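Local coordinates for protein 3-isopropylmalate dehydratase small subunit (Campylobacter jejuni, PDB 3Q3W) that forms the small subunit of isopropylmalate isomerase, which interconverts 2-isopropylmalate and 3-isopropylmalate through 2-isopropylmaleate, at residues N21-L33 against Q39-Y51. Numbering follows the deposited sequence.
Sequences NIDTDQIIPKQFL and QGFGKHLFHDLRY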
loop_
_atom_site.group_PDB
_atom_site.type_symbol
_atom_site.label_atom_id
_atom_site.label_comp_id
_atom_site.label_asym_id
_atom_site.label_seq_id
_atom_site.Cartn_x
_atom_site.Cartn_y
_atom_site.Cartn_z
ATOM N N ASN A 21 11.743 5.471 -2.536
ATOM C CA ASN A 21 11.242 6.610 -3.267
ATOM C C ASN A 21 10.261 6.209 -4.384
ATOM O O ASN A 21 10.295 6.820 -5.451
ATOM C CB ASN A 21 12.410 7.385 -3.879
ATOM C CG ASN A 21 13.505 7.637 -2.896
ATOM O OD1 ASN A 21 13.310 8.347 -1.913
ATOM N ND2 ASN A 21 14.672 7.045 -3.137
ATOM N N ILE A 22 9.401 5.204 -4.151
ATOM C CA ILE A 22 8.347 4.889 -5.131
ATOM C C ILE A 22 7.523 6.180 -5.270
ATOM O O ILE A 22 7.002 6.714 -4.294
ATOM C CB ILE A 22 7.506 3.653 -4.758
ATOM C CG1 ILE A 22 8.300 2.381 -5.057
ATOM C CG2 ILE A 22 6.168 3.584 -5.554
ATOM C CD1 ILE A 22 7.987 1.206 -4.137
ATOM N N ASP A 23 7.504 6.721 -6.473
ATOM C CA ASP A 23 6.868 7.985 -6.713
ATOM C C ASP A 23 5.472 7.865 -7.366
ATOM O O ASP A 23 5.054 6.799 -7.817
ATOM C CB ASP A 23 7.828 8.899 -7.490
ATOM C CG ASP A 23 8.086 8.433 -8.890
ATOM O OD1 ASP A 23 7.140 7.938 -9.527
ATOM O OD2 ASP A 23 9.230 8.599 -9.393
ATOM N N THR A 24 4.778 8.993 -7.411
ATOM C CA THR A 24 3.389 9.045 -7.762
ATOM C C THR A 24 3.231 8.590 -9.205
ATOM O O THR A 24 2.239 7.955 -9.532
ATOM C CB THR A 24 2.764 10.467 -7.455
ATOM O OG1 THR A 24 3.617 11.498 -7.972
ATOM C CG2 THR A 24 2.605 10.686 -5.961
ATOM N N ASP A 25 4.223 8.843 -10.051
ATOM C CA ASP A 25 4.199 8.322 -11.426
ATOM C C ASP A 25 4.394 6.819 -11.563
ATOM O O ASP A 25 3.902 6.206 -12.518
ATOM C CB ASP A 25 5.267 8.961 -12.302
ATOM C CG ASP A 25 5.005 10.399 -12.575
ATOM O OD1 ASP A 25 3.996 10.707 -13.266
ATOM O OD2 ASP A 25 5.832 11.216 -12.110
ATOM N N GLN A 26 5.155 6.230 -10.660
ATOM C CA GLN A 26 5.256 4.787 -10.609
ATOM C C GLN A 26 3.952 4.207 -10.129
ATOM O O GLN A 26 3.533 3.182 -10.619
ATOM C CB GLN A 26 6.410 4.356 -9.721
ATOM C CG GLN A 26 7.750 4.857 -10.219
ATOM C CD GLN A 26 8.874 4.295 -9.390
ATOM O OE1 GLN A 26 9.395 4.933 -8.495
ATOM N NE2 GLN A 26 9.212 3.085 -9.659
ATOM N N ILE A 27 3.334 4.837 -9.149
ATOM C CA ILE A 27 2.042 4.363 -8.631
ATOM C C ILE A 27 0.965 4.415 -9.739
ATOM O O ILE A 27 0.263 3.454 -9.965
ATOM C CB ILE A 27 1.589 5.132 -7.354
ATOM C CG1 ILE A 27 2.584 4.893 -6.206
ATOM C CG2 ILE A 27 0.203 4.620 -6.852
ATOM C CD1 ILE A 27 2.464 5.870 -5.030
ATOM N N ILE A 28 0.873 5.542 -10.446
ATOM C CA ILE A 28 -0.100 5.673 -11.518
ATOM C C ILE A 28 0.325 6.807 -12.420
ATOM O O ILE A 28 0.395 7.965 -11.979
ATOM C CB ILE A 28 -1.583 5.899 -10.989
ATOM C CG1 ILE A 28 -2.560 6.048 -12.165
ATOM C CG2 ILE A 28 -1.653 7.031 -9.938
ATOM C CD1 ILE A 28 -4.043 5.753 -11.830
ATOM N N PRO A 29 0.610 6.469 -13.671
ATOM C CA PRO A 29 1.126 7.423 -14.609
ATOM C C PRO A 29 0.070 8.471 -15.032
ATOM O O PRO A 29 -1.133 8.264 -14.849
ATOM C CB PRO A 29 1.533 6.545 -15.792
ATOM C CG PRO A 29 1.692 5.228 -15.261
ATOM C CD PRO A 29 0.730 5.091 -14.181
ATOM N N LYS A 30 0.560 9.558 -15.601
ATOM C CA LYS A 30 -0.223 10.757 -15.875
ATOM C C LYS A 30 -1.316 10.552 -16.916
ATOM O O LYS A 30 -2.313 11.243 -16.869
ATOM C CB LYS A 30 0.666 11.905 -16.347
ATOM C CG LYS A 30 1.673 12.423 -15.330
ATOM C CD LYS A 30 2.624 13.394 -16.052
ATOM C CE LYS A 30 3.500 14.241 -15.108
ATOM N NZ LYS A 30 2.714 14.939 -14.061
ATOM N N GLN A 31 -1.117 9.641 -17.862
ATOM C CA GLN A 31 -2.140 9.326 -18.874
ATOM C C GLN A 31 -3.491 8.734 -18.350
ATOM O O GLN A 31 -4.497 8.750 -19.055
ATOM C CB GLN A 31 -1.568 8.412 -19.987
ATOM C CG GLN A 31 -1.143 7.020 -19.598
ATOM C CD GLN A 31 0.334 6.902 -19.241
ATOM O OE1 GLN A 31 0.901 7.829 -18.698
ATOM N NE2 GLN A 31 0.946 5.747 -19.513
ATOM N N PHE A 32 -3.518 8.309 -17.101
ATOM C CA PHE A 32 -4.732 7.712 -16.501
ATOM C C PHE A 32 -5.439 8.583 -15.477
ATOM O O PHE A 32 -6.301 8.095 -14.743
ATOM C CB PHE A 32 -4.336 6.419 -15.797
ATOM C CG PHE A 32 -3.667 5.425 -16.715
ATOM C CD1 PHE A 32 -4.324 4.927 -17.807
ATOM C CD2 PHE A 32 -2.365 5.039 -16.509
ATOM C CE1 PHE A 32 -3.682 4.002 -18.679
ATOM C CE2 PHE A 32 -1.736 4.134 -17.369
ATOM C CZ PHE A 32 -2.377 3.635 -18.438
ATOM N N LEU A 33 -5.036 9.826 -15.324
ATOM C CA LEU A 33 -5.527 10.645 -14.212
ATOM C C LEU A 33 -6.830 11.353 -14.545
ATOM O O LEU A 33 -6.999 12.579 -14.421
ATOM C CB LEU A 33 -4.454 11.617 -13.744
ATOM C CG LEU A 33 -3.078 11.063 -13.430
ATOM C CD1 LEU A 33 -2.217 12.244 -12.955
ATOM C CD2 LEU A 33 -3.201 9.936 -12.359
ATOM N N GLN A 39 -14.766 3.109 -13.554
ATOM C CA GLN A 39 -14.183 1.758 -13.483
ATOM C C GLN A 39 -13.072 1.658 -12.418
ATOM O O GLN A 39 -12.567 0.584 -12.133
ATOM C CB GLN A 39 -13.684 1.386 -14.884
ATOM C CG GLN A 39 -13.447 2.655 -15.775
ATOM C CD GLN A 39 -13.235 2.384 -17.257
ATOM O OE1 GLN A 39 -13.812 3.082 -18.116
ATOM N NE2 GLN A 39 -12.384 1.402 -17.570
ATOM N N GLY A 40 -12.695 2.771 -11.816
ATOM C CA GLY A 40 -11.571 2.760 -10.889
ATOM C C GLY A 40 -10.223 2.687 -11.607
ATOM O O GLY A 40 -10.122 2.703 -12.832
ATOM N N PHE A 41 -9.174 2.614 -10.818
ATOM C CA PHE A 41 -7.862 2.838 -11.334
ATOM C C PHE A 41 -6.952 1.659 -11.039
ATOM O O PHE A 41 -5.759 1.733 -11.259
ATOM C CB PHE A 41 -7.309 4.141 -10.756
ATOM C CG PHE A 41 -8.171 5.361 -11.103
ATOM C CD1 PHE A 41 -7.994 6.011 -12.291
ATOM C CD2 PHE A 41 -9.193 5.779 -10.265
ATOM C CE1 PHE A 41 -8.806 7.103 -12.659
ATOM C CE2 PHE A 41 -10.002 6.871 -10.640
ATOM C CZ PHE A 41 -9.796 7.508 -11.832
ATOM N N GLY A 42 -7.495 0.577 -10.510
ATOM C CA GLY A 42 -6.616 -0.494 -10.049
ATOM C C GLY A 42 -5.799 -1.120 -11.156
ATOM O O GLY A 42 -4.696 -1.570 -10.944
ATOM N N LYS A 43 -6.367 -1.219 -12.339
ATOM C CA LYS A 43 -5.643 -1.818 -13.472
ATOM C C LYS A 43 -4.378 -1.062 -13.854
ATOM O O LYS A 43 -3.454 -1.645 -14.454
ATOM C CB LYS A 43 -6.571 -1.972 -14.670
ATOM C CG LYS A 43 -5.984 -2.647 -15.867
ATOM C CD LYS A 43 -7.053 -2.813 -17.018
ATOM C CE LYS A 43 -6.454 -3.637 -18.192
ATOM N NZ LYS A 43 -7.501 -4.174 -19.137
ATOM N N HIS A 44 -4.325 0.223 -13.505
ATOM C CA HIS A 44 -3.190 1.069 -13.841
ATOM C C HIS A 44 -2.167 1.158 -12.740
ATOM O O HIS A 44 -1.154 1.775 -12.895
ATOM C CB HIS A 44 -3.717 2.451 -14.143
ATOM C CG HIS A 44 -4.849 2.437 -15.091
ATOM N ND1 HIS A 44 -4.837 1.678 -16.244
ATOM C CD2 HIS A 44 -6.051 3.057 -15.053
ATOM C CE1 HIS A 44 -5.977 1.858 -16.887
ATOM N NE2 HIS A 44 -6.731 2.676 -16.180
ATOM N N LEU A 45 -2.419 0.526 -11.604
ATOM C CA LEU A 45 -1.490 0.622 -10.541
ATOM C C LEU A 45 -0.165 0.032 -10.976
ATOM O O LEU A 45 -0.123 -1.071 -11.509
ATOM C CB LEU A 45 -2.021 -0.148 -9.324
ATOM C CG LEU A 45 -1.091 -0.204 -8.136
ATOM C CD1 LEU A 45 -0.969 1.161 -7.459
ATOM C CD2 LEU A 45 -1.631 -1.277 -7.166
ATOM N N PHE A 46 0.903 0.728 -10.624
ATOM C CA PHE A 46 2.273 0.319 -10.905
ATOM C C PHE A 46 2.544 0.005 -12.373
ATOM O O PHE A 46 3.423 -0.786 -12.710
ATOM C CB PHE A 46 2.705 -0.837 -9.965
ATOM C CG PHE A 46 2.826 -0.431 -8.540
ATOM C CD1 PHE A 46 3.640 0.618 -8.180
ATOM C CD2 PHE A 46 2.164 -1.127 -7.541
ATOM C CE1 PHE A 46 3.772 1.015 -6.815
ATOM C CE2 PHE A 46 2.287 -0.743 -6.212
ATOM C CZ PHE A 46 3.123 0.320 -5.854
ATOM N N HIS A 47 1.845 0.708 -13.242
ATOM C CA HIS A 47 1.848 0.420 -14.678
ATOM C C HIS A 47 3.217 0.146 -15.294
ATOM O O HIS A 47 3.395 -0.854 -15.992
ATOM C CB HIS A 47 1.203 1.600 -15.402
ATOM C CG HIS A 47 1.215 1.484 -16.879
ATOM N ND1 HIS A 47 2.284 1.882 -17.651
ATOM C CD2 HIS A 47 0.283 1.013 -17.738
ATOM C CE1 HIS A 47 1.989 1.708 -18.927
ATOM N NE2 HIS A 47 0.780 1.191 -19.008
ATOM N N ASP A 48 4.170 1.040 -15.042
ATOM C CA ASP A 48 5.469 0.994 -15.707
ATOM C C ASP A 48 6.346 -0.121 -15.155
ATOM O O ASP A 48 7.187 -0.683 -15.872
ATOM C CB ASP A 48 6.184 2.324 -15.559
ATOM C CG ASP A 48 5.370 3.487 -16.128
ATOM O OD1 ASP A 48 4.536 3.280 -17.046
ATOM O OD2 ASP A 48 5.559 4.600 -15.627
ATOM N N LEU A 49 6.115 -0.473 -13.896
ATOM C CA LEU A 49 6.743 -1.684 -13.313
ATOM C C LEU A 49 6.000 -3.009 -13.664
ATOM O O LEU A 49 6.595 -4.120 -13.631
ATOM C CB LEU A 49 6.794 -1.513 -11.788
ATOM C CG LEU A 49 7.493 -0.233 -11.308
ATOM C CD1 LEU A 49 7.093 0.103 -9.852
ATOM C CD2 LEU A 49 9.000 -0.354 -11.430
ATOM N N ARG A 50 4.707 -2.915 -13.986
ATOM C CA ARG A 50 3.809 -4.087 -13.995
ATOM C C ARG A 50 3.606 -4.706 -15.346
ATOM O O ARG A 50 3.450 -5.892 -15.441
ATOM C CB ARG A 50 2.485 -3.721 -13.326
ATOM C CG ARG A 50 1.276 -4.664 -13.414
ATOM C CD ARG A 50 0.126 -3.941 -12.743
ATOM N NE ARG A 50 -1.096 -4.719 -12.705
ATOM C CZ ARG A 50 -2.260 -4.282 -12.227
ATOM N NH1 ARG A 50 -2.358 -3.038 -11.739
ATOM N NH2 ARG A 50 -3.318 -5.090 -12.216
ATOM N N TYR A 51 3.702 -3.918 -16.394
ATOM C CA TYR A 51 3.408 -4.351 -17.749
ATOM C C TYR A 51 4.638 -4.154 -18.629
ATOM O O TYR A 51 5.345 -3.168 -18.500
ATOM C CB TYR A 51 2.244 -3.487 -18.334
ATOM C CG TYR A 51 0.959 -3.577 -17.563
ATOM C CD1 TYR A 51 0.257 -4.769 -17.500
ATOM C CD2 TYR A 51 0.416 -2.466 -16.923
ATOM C CE1 TYR A 51 -0.897 -4.865 -16.790
ATOM C CE2 TYR A 51 -0.740 -2.574 -16.202
ATOM C CZ TYR A 51 -1.396 -3.780 -16.151
ATOM O OH TYR A 51 -2.597 -3.909 -15.460
HETATM O O HOH W 1 3.615 3.381 -13.374
#
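The Phe32 ring lies on the His44 imidazole in an offset stack, planes 5° apart and centroids 3.8 Å from each other, with Gln31 CG over its opposite face and Pro29 CD at its edge. His47 completes the aromatic cluster, its CD2 reaching Phe32 CE2 at 3.7 Å with the rings inclined at 53°. The cluster joins two loops, each carrying a short helix, in the aconitase C-terminal domain fold of the LeuD family. Imidazoles suit this partly exposed place: His44 covers one face of Phe32 and His47 touches it obliquely, while ND1 of each keeps a polar partner. His44 ND1 is hydrogen-bonded to Glu56; His47 ND1 donates to Asp48 OD1 at 2.7 Å, on the anti side, tilted out of the carboxylate plane. His47 CB rests on Pro29 CG and CD, and chi1 of 176° swings the imidazole toward Phe32 CE2.

Deeper, the packing turns apolar. Ile22 CG2 meets the Phe46 ring edge at 3.7 Å; Leu45 CD1 lies over one face while also touching Ile27 CG2, so branched side chains pack round the buried ring. Phe46 reaches on to Leu76 of the central sheet. In the capping box starting helix 24-27, Asp23 OD1 accepts from Gln26 N and Gln26 OE1 from Asp23 N, short carboxylate and amide satisfying N-terminal N-H groups.

At that helix's end, Phe46 N donates to Ile27 O (2.9 Å). Beside it, one water donates to Asp25 O and Gln26 O and accepts from Asp48 N at 2.9 Å.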